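Local coordinates for putative pyridoxal phosphate-dependent transferase (Clostridium difficile, PDB 4DQ6), which is a putative transferase of the class I and II aminotransferase family that binds pyridoxal-5'-phosphate and assembles as a pair of subunits, at residues L93-G98 / K271-F276; K166-C171 / K187-I192; L170-N175 / R179-D184. All blocks are in the same frame, centred on the assembly; numbering follows the deposited sequence.

Interaction 1: residues L93-G98 / K271-F276; sequences LIYSPG and KRNNCF. With PLP (pyridoxal-5'-phosphate), chain C.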
loop_
_atom_site.group_PDB
_atom_site.type_symbol
_atom_site.label_atom_id
_atom_site.label_comp_id
_atom_site.label_asym_id
_atom_site.label_seq_id
_atom_site.Cartn_x
_atom_site.Cartn_y
_atom_site.Cartn_z
ATOM N N LEU A 93 15.421 7.351 6.238
ATOM C CA LEU A 93 14.003 7.085 6.213
ATOM C C LEU A 93 13.589 6.228 5.049
ATOM O O LEU A 93 13.953 6.515 3.919
ATOM C CB LEU A 93 13.230 8.407 6.142
ATOM C CG LEU A 93 13.257 9.285 7.379
ATOM C CD1 LEU A 93 12.835 10.739 7.142
ATOM C CD2 LEU A 93 12.451 8.610 8.479
ATOM N N ILE A 94 12.782 5.194 5.361
ATOM C CA ILE A 94 12.093 4.394 4.349
ATOM C C ILE A 94 10.572 4.509 4.526
ATOM O O ILE A 94 10.059 4.380 5.644
ATOM C CB ILE A 94 12.522 2.899 4.372
ATOM C CG1 ILE A 94 13.983 2.885 3.983
ATOM C CG2 ILE A 94 11.650 2.034 3.460
ATOM C CD1 ILE A 94 14.522 1.462 3.922
ATOM N N TYR A 95 9.864 4.768 3.409
ATOM C CA TYR A 95 8.390 4.770 3.377
ATOM C C TYR A 95 7.858 3.351 3.563
ATOM O O TYR A 95 8.359 2.417 2.920
ATOM C CB TYR A 95 7.924 5.260 2.007
ATOM C CG TYR A 95 6.480 4.935 1.705
ATOM C CD1 TYR A 95 5.420 5.692 2.281
ATOM C CD2 TYR A 95 6.131 3.874 0.888
ATOM C CE1 TYR A 95 4.101 5.345 2.075
ATOM C CE2 TYR A 95 4.798 3.522 0.694
ATOM C CZ TYR A 95 3.792 4.255 1.270
ATOM O OH TYR A 95 2.454 3.903 1.034
ATOM N N SER A 96 6.757 3.200 4.291
ATOM C CA SER A 96 6.000 1.965 4.325
ATOM C C SER A 96 4.508 2.331 4.388
ATOM O O SER A 96 4.173 3.335 5.059
ATOM C CB SER A 96 6.415 1.136 5.510
ATOM O OG SER A 96 5.658 -0.080 5.601
ATOM N N PRO A 97 3.647 1.517 3.768
ATOM C CA PRO A 97 2.194 1.852 3.914
ATOM C C PRO A 97 1.716 1.687 5.346
ATOM O O PRO A 97 0.654 2.146 5.712
ATOM C CB PRO A 97 1.510 0.918 2.940
ATOM C CG PRO A 97 2.476 -0.131 2.708
ATOM C CD PRO A 97 3.858 0.426 2.815
ATOM N N GLY A 98 2.425 0.924 6.134
ATOM C CA GLY A 98 2.096 0.668 7.545
ATOM C C GLY A 98 3.250 0.148 8.371
ATOM O O GLY A 98 4.292 -0.373 7.876
ATOM N N LYS A 271 6.776 1.159 -3.015
ATOM C CA LYS A 271 7.774 2.204 -2.961
ATOM C C LYS A 271 7.172 3.584 -2.846
ATOM O O LYS A 271 7.788 4.440 -2.239
ATOM C CB LYS A 271 8.656 2.215 -4.199
ATOM C CG LYS A 271 9.319 0.892 -4.455
ATOM C CD LYS A 271 10.335 0.487 -3.377
ATOM C CE LYS A 271 11.723 0.999 -3.586
ATOM N NZ LYS A 271 12.674 0.413 -2.571
ATOM N N ARG A 272 5.994 3.799 -3.459
ATOM C CA ARG A 272 5.438 5.171 -3.535
ATOM C C ARG A 272 4.309 5.407 -2.550
ATOM O O ARG A 272 3.461 4.531 -2.333
ATOM C CB ARG A 272 4.918 5.459 -4.964
ATOM C CG ARG A 272 5.911 5.339 -6.082
ATOM C CD ARG A 272 5.408 5.848 -7.423
ATOM N NE ARG A 272 6.466 5.785 -8.403
ATOM C CZ ARG A 272 7.459 6.664 -8.525
ATOM N NH1 ARG A 272 7.553 7.729 -7.743
ATOM N NH2 ARG A 272 8.388 6.445 -9.427
ATOM N N ASN A 273 4.215 6.647 -2.023
ATOM C CA ASN A 273 3.023 7.117 -1.327
ATOM C C ASN A 273 1.910 7.216 -2.362
ATOM O O ASN A 273 2.177 7.491 -3.534
ATOM C CB ASN A 273 3.220 8.533 -0.777
ATOM C CG ASN A 273 4.128 8.601 0.438
ATOM O OD1 ASN A 273 5.346 8.446 0.324
ATOM N ND2 ASN A 273 3.540 8.846 1.599
ATOM N N ASN A 274 0.672 6.981 -1.937
ATOM C CA ASN A 274 -0.470 7.441 -2.759
ATOM C C ASN A 274 -0.496 8.956 -2.679
ATOM O O ASN A 274 0.106 9.589 -1.846
ATOM C CB ASN A 274 -1.801 6.774 -2.369
ATOM C CG ASN A 274 -2.336 7.260 -1.028
ATOM O OD1 ASN A 274 -2.724 8.434 -0.947
ATOM N ND2 ASN A 274 -2.406 6.394 -0.006
ATOM N N CYS A 275 -1.158 9.537 -3.637
ATOM C CA CYS A 275 -1.016 10.980 -3.791
ATOM C C CYS A 275 -1.546 11.742 -2.600
ATOM O O CYS A 275 -1.125 12.895 -2.376
ATOM C CB CYS A 275 -1.657 11.450 -5.068
ATOM S SG CYS A 275 -3.373 11.086 -5.304
ATOM N N PHE A 276 -2.504 11.164 -1.898
ATOM C CA PHE A 276 -3.131 11.866 -0.776
ATOM C C PHE A 276 -2.325 11.722 0.513
ATOM O O PHE A 276 -2.188 12.653 1.292
ATOM C CB PHE A 276 -4.587 11.475 -0.642
ATOM C CG PHE A 276 -5.447 11.996 -1.755
ATOM C CD1 PHE A 276 -5.606 13.377 -1.906
ATOM C CD2 PHE A 276 -6.142 11.181 -2.666
ATOM C CE1 PHE A 276 -6.410 13.921 -2.895
ATOM C CE2 PHE A 276 -6.933 11.733 -3.710
ATOM C CZ PHE A 276 -7.081 13.140 -3.788
HETATM N N1 PLP C . 1.576 -0.449 16.058
HETATM C C2 PLP C . 0.826 -0.247 17.190
HETATM C C2A PLP C . 1.350 -0.416 18.584
HETATM C C3 PLP C . -0.555 0.169 17.097
HETATM O O3 PLP C . -1.290 0.343 18.186
HETATM C C4 PLP C . -1.137 0.372 15.779
HETATM C C4A PLP C . -2.586 0.751 15.614
HETATM C C5 PLP C . -0.274 0.147 14.630
HETATM C C6 PLP C . 1.064 -0.271 14.818
HETATM C C5A PLP C . -0.851 0.385 13.270
HETATM O O4P PLP C . -0.081 -0.395 12.417
HETATM P P PLP C . -0.296 -0.122 10.835
HETATM O O1P PLP C . 0.463 1.131 10.570
HETATM O O2P PLP C . 0.304 -1.463 10.252
HETATM O O3P PLP C . -1.835 0.104 10.717
HETATM O O HOH W 1 0.580 5.776 0.826
HETATM O O HOH W 2 1.684 2.010 -0.760
#
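The ring of Tyr-95 lies against the backbone of Lys-271 to Asn-273, joining the edge strand 93-96 of the seven-stranded sheet of a PLP-dependent aminotransferase fold to the segment that enters helix 275-287. A chi1 of 163° turns the Tyr-95 ring, away from its own backbone N, onto the facing segment. One face receives the backbone of Arg-272 and Asn-273, Asn-273 N standing 4.1 Å above the ring plane and shifted toward the rim. The amide of Asn-273 arrives at the CD1–CE1 side, where OD1 is 3.4 Å from Tyr-95 CD1; the two planes are 45° apart, a slanted packing rather than a stack. Here chi1 of -74° sets CG anti to the carbonyl carbon and swings the amide back to the ring. Its rotation is fixed from outside: OD1 accepts from Arg-68, which also binds Lys-271 O, while ND2 is hydrogen-bonded to Tyr-72 and Ser-277.

No direct hydrogen bond crosses between the segments, and water does this work. Tyr-95 OH holds two waters at 2.7 Å each; one accepts from Asn-274 N at 3.0 Å, the other donates weakly to Arg-272 O. Arg-272 itself turns to the second subunit, where its NH1 forms a salt bridge with Glu-24 of that chain. Beyond the tyrosine, the chain leaves the strand for the cofactor pocket, where Gly-98 is the N-cap of helix 99-110: Ser-96 OG donates to Gly-98 O at 2.7 Å, and Gly-98 CA lies 3.5 Å from O1P of the PLP phosphate.

Interaction 2: residues K166-C171 / K187-I192; sequences KLFILC and KKLGDI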
loop_
_atom_site.group_PDB
_atom_site.type_symbol
_atom_site.label_atom_id
_atom_site.label_comp_id
_atom_site.label_asym_id
_atom_site.label_seq_id
_atom_site.Cartn_x
_atom_site.Cartn_y
_atom_site.Cartn_z
ATOM N N LYS A 166 17.049 -13.160 18.322
ATOM C CA LYS A 166 17.700 -12.356 17.331
ATOM C C LYS A 166 17.208 -10.941 17.349
ATOM O O LYS A 166 17.948 -10.021 17.054
ATOM C CB LYS A 166 17.448 -12.974 15.962
ATOM C CG LYS A 166 17.971 -14.409 15.887
ATOM C CD LYS A 166 19.473 -14.523 16.136
ATOM C CE LYS A 166 19.996 -15.952 16.029
ATOM N NZ LYS A 166 21.479 -16.014 16.208
ATOM N N LEU A 167 15.941 -10.803 17.693
ATOM C CA LEU A 167 15.238 -9.491 17.606
ATOM C C LEU A 167 14.323 -9.337 18.796
ATOM O O LEU A 167 13.758 -10.325 19.284
ATOM C CB LEU A 167 14.300 -9.290 16.331
ATOM C CG LEU A 167 14.911 -9.350 14.933
ATOM C CD1 LEU A 167 13.844 -9.262 13.822
ATOM C CD2 LEU A 167 15.900 -8.193 14.781
ATOM N N PHE A 168 14.138 -8.073 19.206
ATOM C CA PHE A 168 13.222 -7.698 20.254
ATOM C C PHE A 168 12.299 -6.656 19.697
ATOM O O PHE A 168 12.804 -5.626 19.164
ATOM C CB PHE A 168 14.014 -7.182 21.488
ATOM C CG PHE A 168 13.148 -6.896 22.699
ATOM C CD1 PHE A 168 12.332 -5.770 22.717
ATOM C CD2 PHE A 168 13.170 -7.756 23.845
ATOM C CE1 PHE A 168 11.556 -5.508 23.832
ATOM C CE2 PHE A 168 12.357 -7.492 24.941
ATOM C CZ PHE A 168 11.558 -6.362 24.916
ATOM N N ILE A 169 10.991 -6.915 19.795
ATOM C CA ILE A 169 10.056 -5.922 19.272
ATOM C C ILE A 169 9.460 -5.174 20.486
ATOM O O ILE A 169 8.782 -5.796 21.325
ATOM C CB ILE A 169 8.923 -6.524 18.386
ATOM C CG1 ILE A 169 9.433 -7.523 17.357
ATOM C CG2 ILE A 169 8.123 -5.375 17.712
ATOM C CD1 ILE A 169 8.373 -8.091 16.422
ATOM N N LEU A 170 9.742 -3.872 20.561
ATOM C CA LEU A 170 9.425 -3.058 21.697
ATOM C C LEU A 170 8.242 -2.177 21.232
ATOM O O LEU A 170 8.200 -1.655 20.064
ATOM C CB LEU A 170 10.595 -2.148 22.087
ATOM C CG LEU A 170 10.341 -0.891 22.934
ATOM C CD1 LEU A 170 10.001 -1.359 24.348
ATOM C CD2 LEU A 170 11.536 0.035 22.949
ATOM N N CYS A 171 7.223 -2.012 22.098
ATOM C CA CYS A 171 6.162 -1.050 21.871
ATOM C C CYS A 171 6.336 0.147 22.796
ATOM O O CYS A 171 6.315 -0.030 23.999
ATOM C CB CYS A 171 4.820 -1.751 22.125
ATOM S SG CYS A 171 3.380 -0.981 21.367
ATOM N N LYS A 187 16.993 2.411 28.903
ATOM C CA LYS A 187 18.435 2.082 29.027
ATOM C C LYS A 187 18.634 0.690 29.535
ATOM O O LYS A 187 19.478 -0.032 29.029
ATOM C CB LYS A 187 19.099 3.027 30.007
ATOM C CG LYS A 187 19.331 4.397 29.427
ATOM C CD LYS A 187 19.791 5.365 30.527
ATOM C CE LYS A 187 20.635 6.475 29.933
ATOM N NZ LYS A 187 21.647 6.899 30.944
ATOM N N LYS A 188 17.862 0.305 30.545
ATOM C CA LYS A 188 18.061 -1.057 31.086
ATOM C C LYS A 188 17.769 -2.112 30.029
ATOM O O LYS A 188 18.516 -3.070 29.862
ATOM C CB LYS A 188 17.234 -1.240 32.345
ATOM C CG LYS A 188 17.674 -2.451 33.161
ATOM C CD LYS A 188 17.068 -2.364 34.550
ATOM C CE LYS A 188 17.113 -3.689 35.259
ATOM N NZ LYS A 188 18.475 -3.950 35.769
ATOM N N LEU A 189 16.713 -1.937 29.247
ATOM C CA LEU A 189 16.377 -2.869 28.166
ATOM C C LEU A 189 17.443 -2.864 27.085
ATOM O O LEU A 189 17.839 -3.907 26.577
ATOM C CB LEU A 189 15.014 -2.506 27.532
ATOM C CG LEU A 189 14.560 -3.263 26.280
ATOM C CD1 LEU A 189 14.457 -4.776 26.628
ATOM C CD2 LEU A 189 13.279 -2.522 25.743
ATOM N N GLY A 190 17.863 -1.679 26.660
ATOM C CA GLY A 190 18.733 -1.599 25.515
ATOM C C GLY A 190 20.105 -2.158 25.864
ATOM O O GLY A 190 20.772 -2.686 25.003
ATOM N N ASP A 191 20.488 -2.027 27.127
ATOM C CA ASP A 191 21.752 -2.614 27.589
ATOM C C ASP A 191 21.712 -4.113 27.519
ATOM O O ASP A 191 22.689 -4.745 27.087
ATOM C CB ASP A 191 22.031 -2.171 29.017
ATOM C CG ASP A 191 22.570 -0.780 29.087
ATOM O OD1 ASP A 191 22.955 -0.227 28.028
ATOM O OD2 ASP A 191 22.647 -0.239 30.224
ATOM N N ILE A 192 20.610 -4.703 27.954
ATOM C CA ILE A 192 20.434 -6.147 27.824
ATOM C C ILE A 192 20.578 -6.589 26.371
ATOM O O ILE A 192 21.292 -7.498 26.024
ATOM C CB ILE A 192 19.066 -6.604 28.397
ATOM C CG1 ILE A 192 19.058 -6.434 29.925
ATOM C CG2 ILE A 192 18.797 -8.069 28.063
ATOM C CD1 ILE A 192 17.698 -6.663 30.552
#
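Leu-189 reaches from helix 183-195 to Phe-168 and Leu-170 of strand 165-171, and its path from CB outward accounts for the whole contact. CB leaves the helix toward the strand but stops short of it, with no atom of 166-171 within 4.2 Å. A chi1 of 173° then places CG anti to the backbone N, extending the branch point to the strand, and chi2 of 60° spreads the two methyl groups over different partners. CD1 goes to the aromatic ring. It sits 4.0 Å from the centroid of the Phe-168 ring and 22° off the ring normal, a CH-pi contact over the face that is shifted to the rim, where Phe-168 CZ is the closest atom at 3.7 Å. CD2 takes the other side of the fork, packing at 3.7 Å on Leu-170 CD1 while also approaching Phe-168 CE1 at 3.9 Å. One methyl group thus bridges both strand residues.

The two elements belong to a beta-alpha-beta unit in which strand 165-171 is followed by helix 183-195 and then strand 199-203, parallel to the first and adjacent to it in the sheet. Phe-168 and Leu-170, two residues apart on the strand, face the helix together. Leu-170 CB lies in the plane of the Phe-168 ring, at its edge, while Leu-189 CD1 is over a face. Contact is entirely apolar, with no hydrogen bond between the segments and all three side chains buried.

Ile-158 of helix 155-161 touches Leu-189 as well, and Leu-170 continues into the sheet against Ile-200 and Ser-202.

Interaction 3: residues L170-N175 / R179-D184; sequences LCNPHN and RVWTKD. With PLP (pyridoxal-5'-phosphate), chain C.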
loop_
_atom_site.group_PDB
_atom_site.type_symbol
_atom_site.label_atom_id
_atom_site.label_comp_id
_atom_site.label_asym_id
_atom_site.label_seq_id
_atom_site.Cartn_x
_atom_site.Cartn_y
_atom_site.Cartn_z
ATOM N N LEU A 170 9.742 -3.872 20.561
ATOM C CA LEU A 170 9.425 -3.058 21.697
ATOM C C LEU A 170 8.242 -2.177 21.232
ATOM O O LEU A 170 8.200 -1.655 20.064
ATOM C CB LEU A 170 10.595 -2.148 22.087
ATOM C CG LEU A 170 10.341 -0.891 22.934
ATOM C CD1 LEU A 170 10.001 -1.359 24.348
ATOM C CD2 LEU A 170 11.536 0.035 22.949
ATOM N N CYS A 171 7.223 -2.012 22.098
ATOM C CA CYS A 171 6.162 -1.050 21.871
ATOM C C CYS A 171 6.336 0.147 22.796
ATOM O O CYS A 171 6.315 -0.030 23.999
ATOM C CB CYS A 171 4.820 -1.751 22.125
ATOM S SG CYS A 171 3.380 -0.981 21.367
ATOM N N ASN A 172 6.495 1.363 22.230
ATOM C CA ASN A 172 6.834 2.576 23.004
ATOM C C ASN A 172 6.249 3.802 22.396
ATOM O O ASN A 172 6.796 4.276 21.450
ATOM C CB ASN A 172 8.399 2.614 23.036
ATOM C CG ASN A 172 9.018 3.838 23.679
ATOM O OD1 ASN A 172 8.576 4.243 24.701
ATOM N ND2 ASN A 172 10.161 4.355 23.096
ATOM N N PRO A 173 5.157 4.325 22.977
ATOM C CA PRO A 173 4.408 3.834 24.133
ATOM C C PRO A 173 3.782 2.448 23.939
ATOM O O PRO A 173 3.506 2.039 22.795
ATOM C CB PRO A 173 3.284 4.864 24.302
ATOM C CG PRO A 173 3.746 6.074 23.578
ATOM C CD PRO A 173 4.629 5.617 22.480
ATOM N N HIS A 174 3.510 1.743 25.036
ATOM C CA HIS A 174 3.079 0.380 24.999
ATOM C C HIS A 174 1.540 0.322 25.010
ATOM O O HIS A 174 0.901 0.581 26.053
ATOM C CB HIS A 174 3.692 -0.372 26.150
ATOM C CG HIS A 174 3.492 -1.827 26.045
ATOM N ND1 HIS A 174 4.541 -2.701 25.821
ATOM C CD2 HIS A 174 2.345 -2.574 26.121
ATOM C CE1 HIS A 174 4.015 -3.951 25.755
ATOM N NE2 HIS A 174 2.703 -3.906 26.025
ATOM N N ASN A 175 0.991 -0.139 23.890
ATOM C CA ASN A 175 -0.438 -0.456 23.736
ATOM C C ASN A 175 -0.637 -1.927 24.089
ATOM O O ASN A 175 0.016 -2.782 23.483
ATOM C CB ASN A 175 -0.813 -0.161 22.274
ATOM C CG ASN A 175 -2.087 -0.799 21.824
ATOM O OD1 ASN A 175 -2.929 -1.212 22.587
ATOM N ND2 ASN A 175 -2.273 -0.808 20.474
ATOM N N ARG A 179 1.799 2.585 28.970
ATOM C CA ARG A 179 3.129 2.962 29.530
ATOM C C ARG A 179 3.938 3.821 28.534
ATOM O O ARG A 179 4.124 3.423 27.387
ATOM C CB ARG A 179 3.997 1.769 29.978
ATOM C CG ARG A 179 3.656 1.137 31.334
ATOM C CD ARG A 179 3.692 2.047 32.537
ATOM N NE ARG A 179 4.771 3.028 32.486
ATOM C CZ ARG A 179 6.027 2.860 32.849
ATOM N NH1 ARG A 179 6.897 3.813 32.679
ATOM N NH2 ARG A 179 6.411 1.688 33.347
ATOM N N VAL A 180 4.452 4.943 29.013
ATOM C CA VAL A 180 5.449 5.741 28.356
ATOM C C VAL A 180 6.768 5.404 29.091
ATOM O O VAL A 180 6.987 5.843 30.212
ATOM C CB VAL A 180 5.069 7.244 28.407
ATOM C CG1 VAL A 180 6.196 8.122 27.914
ATOM C CG2 VAL A 180 3.802 7.488 27.574
ATOM N N TRP A 181 7.599 4.552 28.514
ATOM C CA TRP A 181 8.787 4.105 29.223
ATOM C C TRP A 181 9.704 5.285 29.521
ATOM O O TRP A 181 9.906 6.173 28.666
ATOM C CB TRP A 181 9.513 3.083 28.385
ATOM C CG TRP A 181 8.646 1.879 27.987
ATOM C CD1 TRP A 181 8.237 1.537 26.707
ATOM C CD2 TRP A 181 8.017 0.906 28.853
ATOM N NE1 TRP A 181 7.481 0.429 26.720
ATOM C CE2 TRP A 181 7.244 0.022 27.983
ATOM C CE3 TRP A 181 7.941 0.746 30.196
ATOM C CZ2 TRP A 181 6.564 -1.100 28.492
ATOM C CZ3 TRP A 181 7.257 -0.385 30.707
ATOM C CH2 TRP A 181 6.522 -1.223 29.867
ATOM N N THR A 182 10.320 5.278 30.716
ATOM C CA THR A 182 11.283 6.324 31.039
ATOM C C THR A 182 12.650 5.995 30.407
ATOM O O THR A 182 12.903 4.865 29.960
ATOM C CB THR A 182 11.478 6.467 32.553
ATOM O OG1 THR A 182 12.100 5.252 33.014
ATOM C CG2 THR A 182 10.127 6.659 33.287
ATOM N N LYS A 183 13.479 7.008 30.288
ATOM C CA LYS A 183 14.825 6.806 29.744
ATOM C C LYS A 183 15.521 5.722 30.488
ATOM O O LYS A 183 16.141 4.855 29.876
ATOM C CB LYS A 183 15.589 8.099 29.801
ATOM C CG LYS A 183 17.011 7.948 29.289
ATOM C CD LYS A 183 17.794 9.186 29.675
ATOM C CE LYS A 183 17.536 10.262 28.643
ATOM N NZ LYS A 183 18.165 9.903 27.333
ATOM N N ASP A 184 15.434 5.738 31.812
ATOM C CA ASP A 184 16.112 4.681 32.565
ATOM C C ASP A 184 15.548 3.277 32.329
ATOM O O ASP A 184 16.291 2.251 32.316
ATOM C CB ASP A 184 16.148 4.985 34.058
ATOM C CG ASP A 184 17.133 6.117 34.433
ATOM O OD1 ASP A 184 17.954 6.537 33.601
ATOM O OD2 ASP A 184 17.099 6.523 35.631
HETATM N N1 PLP C . 1.576 -0.449 16.058
HETATM C C2 PLP C . 0.826 -0.247 17.190
HETATM C C2A PLP C . 1.350 -0.416 18.584
HETATM C C3 PLP C . -0.555 0.169 17.097
HETATM O O3 PLP C . -1.290 0.343 18.186
HETATM C C4 PLP C . -1.137 0.372 15.779
HETATM C C4A PLP C . -2.586 0.751 15.614
HETATM C C5 PLP C . -0.274 0.147 14.630
HETATM C C6 PLP C . 1.064 -0.271 14.818
HETATM C C5A PLP C . -0.851 0.385 13.270
HETATM O O4P PLP C . -0.081 -0.395 12.417
HETATM P P PLP C . -0.296 -0.122 10.835
HETATM O O1P PLP C . 0.463 1.131 10.570
HETATM O O2P PLP C . 0.304 -1.463 10.252
HETATM O O3P PLP C . -1.835 0.104 10.717
HETATM O O HOH W 3 9.152 6.914 26.113
#
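Two torsions bring Trp-181 and His-174 together: chi1 of -56° sets Trp-181 CG beside its own backbone N and carries the indole over to the strand end and loop at 170-175, whereas chi1 of -170° sets the His-174 ring anti to the backbone N, so that CB and ND1 of His-174 come alongside Trp-181 CZ2. Trp-181 NE1 donates to Cys-171 O at 3.0 Å, the acceptor lying near the indole plane. Along the same edge come Asn-172 OD1, 3.4 Å from Trp-181 CD1, and His-174 ND1, 3.7 Å from Trp-181 CZ2. The His-174 and Trp-181 rings pack obliquely, and His-174 NE2 is hydrogen-bonded to Pro-122 O.

A cis peptide bond precedes Pro-173, probably helping the chain to turn, after which His-174 N donates to Arg-179 O at 3.0 Å. A water adds a third link, donating to both Asn-172 OD1 and Trp-181 O. Arg-179 CB lies over one face of the indole, and its guanidinium turns a face to Trp-181 CE3; its charge is met by Glu-185 and Glu-323.

The loop ends at the cofactor. Asn-175 ND2 donates to PLP O3 at 2.7 Å, its OD1 being held by Arg-369, and Cys-171 SG approaches PLP C2A at 3.5 Å. Asn-175 N in turn donates to Cys-171 SG at 3.6 Å.

The contact therefore sits between strand 165-171 and helix 183-195, with Leu-186 of that helix packed against Trp-181 and Asn-172, and strand 199-203 alongside Leu-170 and Asn-172.

All three contacts reach the same seven-stranded sheet, interaction 1 at its edge strand 93-96 and interactions 2 and 3 at the inner strand 165-171. Along the chain, 93-98 comes first and its partner 271-276 last, with the other two contacts between them. Interactions 2 and 3 share Leu-170 and Cys-171, use the same helix 183-195, and have centres about 11 Å apart; interaction 1 lies about 27 and 26 Å from them, centre to centre, without touching either. Interactions 1 and 3 nonetheless meet one PLP from its two ends, phosphate at Gly-98 and ring at Cys-171 and Asn-175, while interaction 2 packs the helix onto the strand leading into that pocket.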